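Local atomic coordinates of probable glutathione S-transferase 5 (Caenorhabditis elegans, PDB entry 1ZL9), a protein that conjugates reduced glutathione to a wide range of hydrophobic electrophiles, and may help detoxify reactive oxygen species formed during bacterial infection. Residues L6-F9 with G13-E16; V17-F22 with D31-Q36; L53-L56 with K61-A64; Q65-A70 with S92-Y97. One frame throughout, in Å; residues are numbered along the deposited sequence.

Contact 1 (L6-F9 with G13-E16). With GSH (glutathione), chain C.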
loop_
_atom_site.group_PDB
_atom_site.type_symbol
_atom_site.label_atom_id
_atom_site.label_comp_id
_atom_site.label_asym_id
_atom_site.label_seq_id
_atom_site.Cartn_x
_atom_site.Cartn_y
_atom_site.Cartn_z
ATOM N N LEU A 6 -19.218 -0.673 7.198
ATOM C CA LEU A 6 -18.064 -1.405 6.731
ATOM C C LEU A 6 -18.570 -2.715 6.161
ATOM O O LEU A 6 -19.276 -3.445 6.831
ATOM C CB LEU A 6 -17.091 -1.702 7.879
ATOM C CG LEU A 6 -15.845 -2.508 7.497
ATOM C CD1 LEU A 6 -14.832 -1.623 6.684
ATOM C CD2 LEU A 6 -15.115 -3.050 8.721
ATOM N N THR A 7 -18.224 -3.016 4.936
ATOM C CA THR A 7 -18.641 -4.279 4.326
ATOM C C THR A 7 -17.426 -5.149 4.130
ATOM O O THR A 7 -16.458 -4.757 3.468
ATOM C CB THR A 7 -19.275 -3.991 3.021
ATOM O OG1 THR A 7 -20.454 -3.239 3.254
ATOM C CG2 THR A 7 -19.675 -5.236 2.365
ATOM N N TYR A 8 -17.447 -6.305 4.788
ATOM C CA TYR A 8 -16.393 -7.288 4.628
ATOM C C TYR A 8 -16.995 -8.672 4.867
ATOM O O TYR A 8 -18.166 -8.763 5.128
ATOM C CB TYR A 8 -15.224 -6.970 5.593
ATOM C CG TYR A 8 -13.970 -7.783 5.397
ATOM C CD1 TYR A 8 -13.283 -7.749 4.217
ATOM C CD2 TYR A 8 -13.475 -8.668 6.411
ATOM C CE1 TYR A 8 -12.135 -8.501 4.036
ATOM C CE2 TYR A 8 -12.358 -9.426 6.211
ATOM C CZ TYR A 8 -11.675 -9.345 5.040
ATOM O OH TYR A 8 -10.521 -10.114 4.846
ATOM N N PHE A 9 -16.211 -9.721 4.677
ATOM C CA PHE A 9 -16.602 -11.091 5.030
ATOM C C PHE A 9 -16.735 -11.298 6.550
ATOM O O PHE A 9 -16.340 -10.428 7.364
ATOM C CB PHE A 9 -15.631 -12.074 4.407
ATOM C CG PHE A 9 -15.626 -11.987 2.923
ATOM C CD1 PHE A 9 -16.756 -12.366 2.207
ATOM C CD2 PHE A 9 -14.539 -11.435 2.242
ATOM C CE1 PHE A 9 -16.786 -12.235 0.792
ATOM C CE2 PHE A 9 -14.570 -11.300 0.864
ATOM C CZ PHE A 9 -15.662 -11.696 0.136
ATOM N N GLY A 13 -9.599 -10.884 9.171
ATOM C CA GLY A 13 -8.975 -10.610 7.901
ATOM C C GLY A 13 -8.536 -9.155 7.775
ATOM O O GLY A 13 -8.099 -8.532 8.723
ATOM N N ALA A 14 -8.801 -8.602 6.608
ATOM C CA ALA A 14 -8.385 -7.243 6.254
ATOM C C ALA A 14 -9.355 -6.147 6.759
ATOM O O ALA A 14 -8.997 -4.967 6.782
ATOM C CB ALA A 14 -8.244 -7.184 4.739
ATOM N N GLY A 15 -10.564 -6.532 7.168
ATOM C CA GLY A 15 -11.494 -5.595 7.756
ATOM C C GLY A 15 -11.257 -5.271 9.223
ATOM O O GLY A 15 -11.690 -4.223 9.725
ATOM N N GLU A 16 -10.591 -6.177 9.911
ATOM C CA GLU A 16 -10.537 -6.155 11.340
ATOM C C GLU A 16 -9.914 -4.895 11.868
ATOM O O GLU A 16 -10.374 -4.320 12.868
ATOM C CB GLU A 16 -9.826 -7.395 11.880
ATOM C CG GLU A 16 -9.765 -7.450 13.401
ATOM C CD GLU A 16 -11.136 -7.658 14.051
ATOM O OE1 GLU A 16 -12.132 -7.829 13.317
ATOM O OE2 GLU A 16 -11.193 -7.733 15.302
HETATM N N1 GSH C . -5.470 -4.830 -1.832
HETATM C CA1 GSH C . -6.624 -5.391 -1.215
HETATM C C1 GSH C . -6.979 -4.736 0.057
HETATM O O11 GSH C . -8.233 -4.405 0.389
HETATM O O12 GSH C . -6.031 -4.593 0.920
HETATM C CB1 GSH C . -7.139 -6.760 -1.531
HETATM C CG1 GSH C . -8.655 -6.968 -1.390
HETATM C CD1 GSH C . -8.976 -8.444 -1.525
HETATM O OE1 GSH C . -7.997 -9.253 -2.006
HETATM N N2 GSH C . -10.192 -8.911 -1.233
HETATM C CA2 GSH C . -10.481 -10.314 -1.199
HETATM C C2 GSH C . -11.753 -10.514 -1.969
HETATM O O2 GSH C . -12.704 -9.545 -1.789
HETATM C CB2 GSH C . -10.621 -10.612 0.289
HETATM S SG2 GSH C . -11.070 -12.345 0.511
HETATM N N3 GSH C . -11.975 -11.573 -2.710
HETATM C CA3 GSH C . -13.260 -11.918 -3.321
HETATM C C3 GSH C . -13.255 -11.601 -4.796
HETATM O O31 GSH C . -12.100 -11.045 -5.360
HETATM O O32 GSH C . -14.299 -11.784 -5.573
#
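The phenol of Tyr8, on strand 4-9, rests against the backbone of the loop that follows. The phenol oxygen takes the first grip: Ala14 N donates to Tyr8 OH at 2.9 Å, in a bond that is nearly straight at 170°. The backbone of Ala14 and Gly15 lies over one face of the ring. Gly15 N sits 3.5 Å from Tyr8 CE2, and Gly15 CA adds a CH-pi contact 4.1 Å from the centroid of the Tyr8 ring. With no side chain at Gly13 or Gly15, the loop can lie this close to the Tyr8 hydroxyl and ring; the positive phi of Gly13 also favours glycine. Ala14, with its small methyl beside the hydroxyl, packs without crowding it. Leu6, two residues back on the same side of the strand, touches Gly15 O through CD2 at 3.8 Å.

Farther out, Tyr8 has CG anti to its own nitrogen (chi1 -171°), which carries the ring across to the loop, while Phe9 CD2 lies over the opposite face. Leu53 and Pro54 also border the tyrosine. Phe9 brings CE2 to within 3.7 Å of the glutathione sulfur SG2. By similarity Tyr8 binds glutathione, and a tyrosine on the first strand of the thioredoxin-like domain, next to the glutathione pocket, is typical of the tyrosine-type transferases, to which the sigma class belongs.

Contact 2 (V17-F22 with D31-Q36)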
loop_
_atom_site.group_PDB
_atom_site.type_symbol
_atom_site.label_atom_id
_atom_site.label_comp_id
_atom_site.label_asym_id
_atom_site.label_seq_id
_atom_site.Cartn_x
_atom_site.Cartn_y
_atom_site.Cartn_z
ATOM N N VAL A 17 -8.872 -4.400 11.231
ATOM C CA VAL A 17 -8.227 -3.212 11.791
ATOM C C VAL A 17 -9.154 -1.972 11.854
ATOM O O VAL A 17 -9.116 -1.187 12.832
ATOM C CB VAL A 17 -6.880 -2.908 11.138
ATOM C CG1 VAL A 17 -7.004 -2.470 9.710
ATOM C CG2 VAL A 17 -6.117 -1.826 11.935
ATOM N N SER A 18 -9.980 -1.827 10.820
ATOM C CA SER A 18 -10.975 -0.770 10.768
ATOM C C SER A 18 -11.980 -0.946 11.874
ATOM O O SER A 18 -12.371 0.007 12.526
ATOM C CB SER A 18 -11.589 -0.720 9.361
ATOM O OG SER A 18 -10.600 -0.260 8.468
ATOM N N ARG A 19 -12.415 -2.178 12.122
ATOM C CA ARG A 19 -13.342 -2.422 13.213
ATOM C C ARG A 19 -12.709 -2.011 14.555
ATOM O O ARG A 19 -13.377 -1.485 15.438
ATOM C CB ARG A 19 -13.710 -3.907 13.283
ATOM C CG ARG A 19 -14.312 -4.498 12.018
ATOM C CD ARG A 19 -14.995 -5.813 12.327
ATOM N NE ARG A 19 -15.553 -6.466 11.166
ATOM C CZ ARG A 19 -14.974 -7.426 10.484
ATOM N NH1 ARG A 19 -13.807 -7.914 10.853
ATOM N NH2 ARG A 19 -15.602 -7.953 9.447
ATOM N N GLN A 20 -11.422 -2.248 14.691
ATOM C CA GLN A 20 -10.713 -1.938 15.944
ATOM C C GLN A 20 -10.477 -0.438 16.115
ATOM O O GLN A 20 -10.511 0.075 17.215
ATOM C CB GLN A 20 -9.432 -2.731 16.060
ATOM C CG GLN A 20 -9.732 -4.249 16.290
ATOM C CD GLN A 20 -8.528 -5.080 16.696
ATOM O OE1 GLN A 20 -7.527 -4.542 17.138
ATOM N NE2 GLN A 20 -8.669 -6.403 16.628
ATOM N N ILE A 21 -10.259 0.258 15.007
ATOM C CA ILE A 21 -10.192 1.710 15.042
ATOM C C ILE A 21 -11.507 2.271 15.521
ATOM O O ILE A 21 -11.556 3.122 16.418
ATOM C CB ILE A 21 -9.830 2.283 13.648
ATOM C CG1 ILE A 21 -8.388 1.958 13.308
ATOM C CG2 ILE A 21 -10.166 3.745 13.533
ATOM C CD1 ILE A 21 -7.998 2.194 11.818
ATOM N N PHE A 22 -12.593 1.802 14.945
ATOM C CA PHE A 22 -13.896 2.222 15.429
ATOM C C PHE A 22 -14.132 1.881 16.906
ATOM O O PHE A 22 -14.695 2.721 17.656
ATOM C CB PHE A 22 -15.039 1.589 14.655
ATOM C CG PHE A 22 -15.251 2.126 13.267
ATOM C CD1 PHE A 22 -15.401 3.492 13.005
ATOM C CD2 PHE A 22 -15.359 1.236 12.216
ATOM C CE1 PHE A 22 -15.627 3.949 11.735
ATOM C CE2 PHE A 22 -15.636 1.689 10.923
ATOM C CZ PHE A 22 -15.760 3.028 10.665
ATOM N N ASP A 31 -21.448 -2.905 11.013
ATOM C CA ASP A 31 -20.510 -4.002 10.715
ATOM C C ASP A 31 -21.218 -4.988 9.809
ATOM O O ASP A 31 -21.870 -5.873 10.284
ATOM C CB ASP A 31 -20.075 -4.692 11.984
ATOM C CG ASP A 31 -18.884 -5.651 11.770
ATOM O OD1 ASP A 31 -18.141 -5.538 10.718
ATOM O OD2 ASP A 31 -18.648 -6.506 12.675
ATOM N N ASN A 32 -21.137 -4.753 8.503
ATOM C CA ASN A 32 -21.836 -5.532 7.502
ATOM C C ASN A 32 -20.999 -6.665 7.014
ATOM O O ASN A 32 -20.072 -6.483 6.214
ATOM C CB ASN A 32 -22.272 -4.619 6.332
ATOM C CG ASN A 32 -23.068 -5.358 5.262
ATOM O OD1 ASN A 32 -23.900 -6.181 5.593
ATOM N ND2 ASN A 32 -22.841 -5.018 3.979
ATOM N N ARG A 33 -21.360 -7.854 7.444
ATOM C CA ARG A 33 -20.591 -9.037 7.166
ATOM C C ARG A 33 -21.278 -9.862 6.081
ATOM O O ARG A 33 -22.450 -10.259 6.189
ATOM C CB ARG A 33 -20.400 -9.866 8.408
ATOM C CG ARG A 33 -19.592 -9.210 9.494
ATOM C CD ARG A 33 -19.534 -9.946 10.809
ATOM N NE ARG A 33 -18.712 -9.169 11.737
ATOM C CZ ARG A 33 -17.497 -9.542 12.158
ATOM N NH1 ARG A 33 -16.991 -10.727 11.817
ATOM N NH2 ARG A 33 -16.772 -8.733 12.901
ATOM N N VAL A 34 -20.535 -10.157 5.032
ATOM C CA VAL A 34 -21.173 -10.782 3.907
ATOM C C VAL A 34 -20.875 -12.240 3.866
ATOM O O VAL A 34 -19.773 -12.717 4.194
ATOM C CB VAL A 34 -20.877 -10.150 2.552
ATOM C CG1 VAL A 34 -20.797 -8.757 2.657
ATOM C CG2 VAL A 34 -19.668 -10.737 1.983
ATOM N N THR A 35 -21.978 -12.915 3.503
ATOM C CA THR A 35 -22.112 -14.340 3.433
ATOM C C THR A 35 -21.665 -14.675 2.037
ATOM O O THR A 35 -21.933 -13.882 1.096
ATOM C CB THR A 35 -23.652 -14.832 3.574
ATOM O OG1 THR A 35 -24.530 -14.303 2.545
ATOM C CG2 THR A 35 -24.313 -14.371 4.873
ATOM N N GLN A 36 -21.023 -15.831 1.905
ATOM C CA GLN A 36 -20.923 -16.546 0.609
ATOM C C GLN A 36 -22.175 -16.380 -0.303
ATOM O O GLN A 36 -22.019 -16.046 -1.458
ATOM C CB GLN A 36 -20.500 -18.030 0.829
ATOM C CG GLN A 36 -21.669 -18.931 1.215
ATOM C CD GLN A 36 -21.318 -20.416 1.342
ATOM O OE1 GLN A 36 -22.044 -21.167 2.017
ATOM N NE2 GLN A 36 -20.203 -20.840 0.713
HETATM O O HOH W 1 -17.714 -6.235 8.225
#
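Arg19 lays its guanidinium flat on that of Arg33, the centres 3.7 Å apart and the planes tilted by 20°. Arg19 NE and Arg33 NH2 come within 3.1 Å of each other, but both are donors and no bond joins them. The carboxylate of Asp31 serves both arginines. Arg19 NE donates to Asp31 OD1 at 2.8 Å, with the oxygen near the guanidinium plane and approached on its syn side. Arg33 turns its NE edge to the other oxygen, so that NE and NH2 both grip Asp31 OD2, with Arg33 NE at 2.8 Å. The shared negative charge probably offsets much of the repulsion between the arginines.

Arginine suits both places, since its flat head can stack through a face while bonding through an edge. The Arg19 chain is extended from CG to NE (chi3 -178°), long enough to span from helix to strand. A water accepts from Arg19 NH2 at 3.0 Å and lies 2.6 Å from Asp31 OD1.

The remaining nitrogens also have partners: Arg19 NH1 bonds to Gly11 O and forms a salt bridge with Glu16, and Arg33 NH1 bonds to Asn10. The network thus joins helix 16-25 to strand 30-34 within the beta-alpha-beta unit that begins with strand 4-9, where Leu6 and Tyr8 touch Arg19, while Trp198 of helix 193-201 packs against Arg19 and Asp31.

Contact 3 (L53-L56 with K61-A64). With GSH (glutathione), chain C.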
loop_
_atom_site.group_PDB
_atom_site.type_symbol
_atom_site.label_atom_id
_atom_site.label_comp_id
_atom_site.label_asym_id
_atom_site.label_seq_id
_atom_site.Cartn_x
_atom_site.Cartn_y
_atom_site.Cartn_z
ATOM N N LEU A 53 -13.643 -6.864 -1.296
ATOM C CA LEU A 53 -13.862 -6.355 0.058
ATOM C C LEU A 53 -12.489 -6.285 0.758
ATOM O O LEU A 53 -11.570 -7.009 0.390
ATOM C CB LEU A 53 -14.787 -7.322 0.853
ATOM C CG LEU A 53 -16.104 -7.688 0.174
ATOM C CD1 LEU A 53 -17.047 -8.551 1.088
ATOM C CD2 LEU A 53 -16.764 -6.372 -0.290
ATOM N N PRO A 54 -12.339 -5.435 1.763
ATOM C CA PRO A 54 -13.398 -4.548 2.272
ATOM C C PRO A 54 -13.668 -3.278 1.491
ATOM O O PRO A 54 -12.860 -2.860 0.651
ATOM C CB PRO A 54 -12.837 -4.152 3.658
ATOM C CG PRO A 54 -11.348 -4.120 3.424
ATOM C CD PRO A 54 -11.082 -5.250 2.508
ATOM N N PHE A 55 -14.831 -2.684 1.727
ATOM C CA PHE A 55 -15.047 -1.296 1.382
ATOM C C PHE A 55 -15.876 -0.652 2.461
ATOM O O PHE A 55 -16.585 -1.330 3.205
ATOM C CB PHE A 55 -15.619 -1.089 -0.040
ATOM C CG PHE A 55 -17.033 -1.553 -0.214
ATOM C CD1 PHE A 55 -18.099 -0.725 0.096
ATOM C CD2 PHE A 55 -17.290 -2.815 -0.673
ATOM C CE1 PHE A 55 -19.438 -1.178 -0.093
ATOM C CE2 PHE A 55 -18.576 -3.261 -0.897
ATOM C CZ PHE A 55 -19.662 -2.442 -0.620
ATOM N N LEU A 56 -15.681 0.652 2.609
ATOM C CA LEU A 56 -16.321 1.427 3.642
ATOM C C LEU A 56 -17.250 2.404 2.941
ATOM O O LEU A 56 -16.883 2.980 1.931
ATOM C CB LEU A 56 -15.296 2.219 4.429
ATOM C CG LEU A 56 -15.809 3.230 5.427
ATOM C CD1 LEU A 56 -16.278 2.472 6.654
ATOM C CD2 LEU A 56 -14.774 4.285 5.813
ATOM N N LYS A 61 -21.029 7.103 0.370
ATOM C CA LYS A 61 -19.886 7.197 -0.587
ATOM C C LYS A 61 -18.865 6.063 -0.305
ATOM O O LYS A 61 -18.505 5.819 0.852
ATOM C CB LYS A 61 -19.143 8.538 -0.465
ATOM C CG LYS A 61 -20.005 9.833 -0.778
ATOM C CD LYS A 61 -19.464 11.088 -0.010
ATOM C CE LYS A 61 -20.466 12.339 -0.077
ATOM N NZ LYS A 61 -21.413 12.509 1.149
ATOM N N LYS A 62 -18.415 5.390 -1.355
ATOM C CA LYS A 62 -17.628 4.171 -1.190
ATOM C C LYS A 62 -16.119 4.454 -1.157
ATOM O O LYS A 62 -15.589 5.258 -1.936
ATOM C CB LYS A 62 -17.954 3.139 -2.286
ATOM C CG LYS A 62 -19.344 2.480 -2.046
ATOM C CD LYS A 62 -19.769 1.656 -3.220
ATOM C CE LYS A 62 -21.321 1.595 -3.356
ATOM N NZ LYS A 62 -21.740 0.226 -2.982
ATOM N N LEU A 63 -15.418 3.703 -0.298
ATOM C CA LEU A 63 -13.964 3.748 -0.253
ATOM C C LEU A 63 -13.470 2.321 -0.105
ATOM O O LEU A 63 -13.765 1.666 0.866
ATOM C CB LEU A 63 -13.497 4.574 0.934
ATOM C CG LEU A 63 -11.967 4.587 1.172
ATOM C CD1 LEU A 63 -11.262 5.231 0.012
ATOM C CD2 LEU A 63 -11.671 5.238 2.475
ATOM N N ALA A 64 -12.683 1.867 -1.068
ATOM C CA ALA A 64 -12.076 0.552 -1.075
ATOM C C ALA A 64 -10.639 0.588 -0.605
ATOM O O ALA A 64 -10.043 1.671 -0.459
ATOM C CB ALA A 64 -12.084 0.088 -2.492
HETATM N N1 GSH C . -5.470 -4.830 -1.832
HETATM C CA1 GSH C . -6.624 -5.391 -1.215
HETATM C C1 GSH C . -6.979 -4.736 0.057
HETATM O O11 GSH C . -8.233 -4.405 0.389
HETATM O O12 GSH C . -6.031 -4.593 0.920
HETATM C CB1 GSH C . -7.139 -6.760 -1.531
HETATM C CG1 GSH C . -8.655 -6.968 -1.390
HETATM C CD1 GSH C . -8.976 -8.444 -1.525
HETATM O OE1 GSH C . -7.997 -9.253 -2.006
HETATM N N2 GSH C . -10.192 -8.911 -1.233
HETATM C CA2 GSH C . -10.481 -10.314 -1.199
HETATM C C2 GSH C . -11.753 -10.514 -1.969
HETATM O O2 GSH C . -12.704 -9.545 -1.789
HETATM C CB2 GSH C . -10.621 -10.612 0.289
HETATM S SG2 GSH C . -11.070 -12.345 0.511
HETATM N N3 GSH C . -11.975 -11.573 -2.710
HETATM C CA3 GSH C . -13.260 -11.918 -3.321
HETATM C C3 GSH C . -13.255 -11.601 -4.796
HETATM O O31 GSH C . -12.100 -11.045 -5.360
HETATM O O32 GSH C . -14.299 -11.784 -5.573
#
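Backbone hydrogen bonds join Leu56 to Leu63 in an antiparallel hydrogen-bonded pair. Leu56 N donates to Leu63 O at 2.8 Å, and Leu63 N to Leu56 O at 2.8 Å. CA-H...O contacts supplement them: Phe55 CA lies 3.3 Å from Leu63 O, and Lys62 CA approaches Leu56 O.

Apolar contacts differ between the two faces. Leu56 and Leu63 share one, where their branched side chains meet helix 66-76; Phe55 and Ala64 share the other. Phe55 CG stands between its backbone N and carbonyl carbon (chi1 69°), which sets the ring alongside the Lys62 chain, with Phe55 CE1 and Lys62 CG 4.1 Å apart. Small Ala64 fits beside Pro49 and Phe50.

Polar contacts with the ligand belong to Leu53. Leu53 N donates to glutathione O2 at 2.9 Å, and glutathione N2 donates to Leu53 O at 2.9 Å, so the peptide backbone pairs with the ligand much as a strand would. The edge strand 61-64 bonds to Gln89 and Ser92 of the second subunit. A cis-proline just before strand 55-58, here Pro54, is a hallmark of the thioredoxin fold, and in glutathione transferases the residue before it pairs with the backbone of glutathione.

Contact 4 (Q65-A70 with S92-Y97). With GSH (glutathione), chain C.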
loop_
_atom_site.group_PDB
_atom_site.type_symbol
_atom_site.label_atom_id
_atom_site.label_comp_id
_atom_site.label_asym_id
_atom_site.label_seq_id
_atom_site.Cartn_x
_atom_site.Cartn_y
_atom_site.Cartn_z
ATOM N N GLN A 65 -10.076 -0.613 -0.482
ATOM C CA GLN A 65 -8.671 -0.901 -0.125
ATOM C C GLN A 65 -8.391 -0.817 1.390
ATOM O O GLN A 65 -8.475 0.253 1.976
ATOM C CB GLN A 65 -7.697 -0.062 -0.933
ATOM C CG GLN A 65 -7.592 -0.604 -2.407
ATOM C CD GLN A 65 -6.695 -1.810 -2.577
ATOM O OE1 GLN A 65 -6.636 -2.423 -3.676
ATOM N NE2 GLN A 65 -5.984 -2.151 -1.556
ATOM N N SER A 66 -8.107 -1.969 1.989
ATOM C CA SER A 66 -7.992 -2.104 3.426
ATOM C C SER A 66 -7.127 -1.059 4.098
ATOM O O SER A 66 -7.574 -0.526 5.121
ATOM C CB SER A 66 -7.512 -3.525 3.806
ATOM O OG SER A 66 -6.226 -3.811 3.352
ATOM N N HIS A 67 -5.941 -0.758 3.518
ATOM C CA HIS A 67 -5.020 0.216 4.074
ATOM C C HIS A 67 -5.565 1.641 3.869
ATOM O O HIS A 67 -5.389 2.470 4.756
ATOM C CB HIS A 67 -3.588 0.138 3.526
ATOM C CG HIS A 67 -2.775 -1.024 4.023
ATOM N ND1 HIS A 67 -2.064 -0.997 5.173
ATOM C CD2 HIS A 67 -2.385 -2.157 3.412
ATOM C CE1 HIS A 67 -1.458 -2.149 5.373
ATOM N NE2 HIS A 67 -1.646 -2.884 4.320
ATOM N N ALA A 68 -6.220 1.890 2.717
ATOM C CA ALA A 68 -6.767 3.232 2.485
ATOM C C ALA A 68 -7.875 3.538 3.470
ATOM O O ALA A 68 -7.952 4.636 3.968
ATOM C CB ALA A 68 -7.210 3.452 1.024
ATOM N N ILE A 69 -8.740 2.561 3.755
ATOM C CA ILE A 69 -9.736 2.679 4.763
ATOM C C ILE A 69 -9.158 2.907 6.153
ATOM O O ILE A 69 -9.581 3.815 6.832
ATOM C CB ILE A 69 -10.625 1.449 4.728
ATOM C CG1 ILE A 69 -11.370 1.347 3.375
ATOM C CG2 ILE A 69 -11.649 1.467 5.826
ATOM C CD1 ILE A 69 -11.942 -0.019 3.077
ATOM N N ALA A 70 -8.214 2.066 6.583
ATOM C CA ALA A 70 -7.655 2.163 7.928
ATOM C C ALA A 70 -6.991 3.529 8.099
ATOM O O ALA A 70 -7.126 4.204 9.137
ATOM C CB ALA A 70 -6.617 1.045 8.127
ATOM N N SER A 92 5.064 3.593 6.201
ATOM C CA SER A 92 6.187 2.819 5.735
ATOM C C SER A 92 6.068 1.372 6.316
ATOM O O SER A 92 6.196 0.394 5.634
ATOM C CB SER A 92 7.467 3.531 6.203
ATOM O OG SER A 92 8.615 2.838 5.767
ATOM N N LEU A 93 5.804 1.263 7.598
ATOM C CA LEU A 93 5.718 -0.080 8.222
ATOM C C LEU A 93 4.528 -0.860 7.722
ATOM O O LEU A 93 4.578 -2.087 7.601
ATOM C CB LEU A 93 5.566 0.075 9.718
ATOM C CG LEU A 93 6.274 -0.880 10.681
ATOM C CD1 LEU A 93 5.611 -0.983 12.075
ATOM C CD2 LEU A 93 6.875 -2.149 10.171
ATOM N N ALA A 94 3.427 -0.163 7.479
ATOM C CA ALA A 94 2.178 -0.809 7.054
ATOM C C ALA A 94 2.409 -1.351 5.629
ATOM O O ALA A 94 1.953 -2.439 5.271
ATOM C CB ALA A 94 1.009 0.198 7.079
ATOM N N ASP A 95 3.144 -0.619 4.821
ATOM C CA ASP A 95 3.495 -1.090 3.481
ATOM C C ASP A 95 4.483 -2.240 3.512
ATOM O O ASP A 95 4.410 -3.139 2.662
ATOM C CB ASP A 95 4.029 0.054 2.632
ATOM C CG ASP A 95 2.886 0.928 2.078
ATOM O OD1 ASP A 95 1.711 0.761 2.531
ATOM O OD2 ASP A 95 3.076 1.765 1.160
ATOM N N GLN A 96 5.422 -2.238 4.462
ATOM C CA GLN A 96 6.293 -3.401 4.591
ATOM C C GLN A 96 5.465 -4.619 5.048
ATOM O O GLN A 96 5.753 -5.731 4.723
ATOM C CB GLN A 96 7.441 -3.138 5.586
ATOM C CG GLN A 96 8.505 -4.208 5.618
ATOM C CD GLN A 96 9.256 -4.390 4.360
ATOM O OE1 GLN A 96 9.769 -5.500 4.102
ATOM N NE2 GLN A 96 9.384 -3.362 3.585
ATOM N N TYR A 97 4.468 -4.386 5.890
ATOM C CA TYR A 97 3.521 -5.410 6.299
ATOM C C TYR A 97 2.736 -6.018 5.108
ATOM O O TYR A 97 2.517 -7.225 5.025
ATOM C CB TYR A 97 2.562 -4.797 7.342
ATOM C CG TYR A 97 1.489 -5.740 7.810
ATOM C CD1 TYR A 97 1.811 -6.999 8.292
ATOM C CD2 TYR A 97 0.167 -5.340 7.902
ATOM C CE1 TYR A 97 0.856 -7.874 8.712
ATOM C CE2 TYR A 97 -0.849 -6.253 8.411
ATOM C CZ TYR A 97 -0.449 -7.520 8.809
ATOM O OH TYR A 97 -1.342 -8.486 9.305
HETATM N N1 GSH C . -5.470 -4.830 -1.832
HETATM C CA1 GSH C . -6.624 -5.391 -1.215
HETATM C C1 GSH C . -6.979 -4.736 0.057
HETATM O O11 GSH C . -8.233 -4.405 0.389
HETATM O O12 GSH C . -6.031 -4.593 0.920
HETATM C CB1 GSH C . -7.139 -6.760 -1.531
HETATM C CG1 GSH C . -8.655 -6.968 -1.390
HETATM C CD1 GSH C . -8.976 -8.444 -1.525
HETATM O OE1 GSH C . -7.997 -9.253 -2.006
HETATM N N2 GSH C . -10.192 -8.911 -1.233
HETATM C CA2 GSH C . -10.481 -10.314 -1.199
HETATM C C2 GSH C . -11.753 -10.514 -1.969
HETATM O O2 GSH C . -12.704 -9.545 -1.789
HETATM C CB2 GSH C . -10.621 -10.612 0.289
HETATM S SG2 GSH C . -11.070 -12.345 0.511
HETATM N N3 GSH C . -11.975 -11.573 -2.710
HETATM C CA3 GSH C . -13.260 -11.918 -3.321
HETATM C C3 GSH C . -13.255 -11.601 -4.796
HETATM O O31 GSH C . -12.100 -11.045 -5.360
HETATM O O32 GSH C . -14.299 -11.784 -5.573
#
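The imidazole of His67, on helix 66-76, meets Ala94 of helix 84-112, joining the thioredoxin-like domain to the all-helical domain of the glutathione transferase fold. In the tight part His67 CE1 lies 3.4 Å from Ala94 O and 3.8 Å from Ala94 CB, without a hydrogen bond between the segments. CG of the histidine stands anti to its carbonyl carbon (chi1 -74°), which sends the ring over to the neighbouring helix. Alanine suits the receiving place because its short side chain leaves the flat ring room to approach the backbone. Trp157 of helix 157-171 meets the His67 ring and touches Ala94, adding to the buried packing.

Toward Tyr97 the packing is looser. Its CD2 lies near the plane of the imidazole, at the ring's edge, but 4.4 Å from His67 CE1, and Tyr97 is partly exposed. Asp95 also stands back: His67 ND1 and Asp95 OD1 are 4.9 Å apart, too far to pair, and Asp95 OD2 instead forms a salt bridge with Lys98 of the second subunit.

The start of helix 66-76 has a different task, for Ser66 is partly exposed and faces the ligand. Its place in the first turn lets the backbone N-H and the hydroxyl hold one carboxylate together, and the helix dipole probably favours the negative charge there. Ser66 N donates to glutathione O11 at 2.9 Å, and Ser66 OG donates to glutathione O12 at 2.6 Å.

In the fold
Contacts 1, 2 and 3 belong to the thioredoxin-like domain and reach its sheet, whereas contact 4 crosses to the helical domain. Contacts 1, 3 and 4 are buried: the first rests on a phenol against glycine backbone, the third on strand hydrogen bonds and apolar faces, the fourth on van der Waals packing between helices with no hydrogen bond across. Contact 2 is only partly buried, and there charged groups and a water dominate. Contacts 1 and 2 share the beta-alpha-beta unit, their centres about 4 Å apart. Contact 3 supplies the next strand, since Phe55 bonds to Thr7. Glutathione touches contacts 1, 3 and 4, and the second subunit meets contacts 3 and 4.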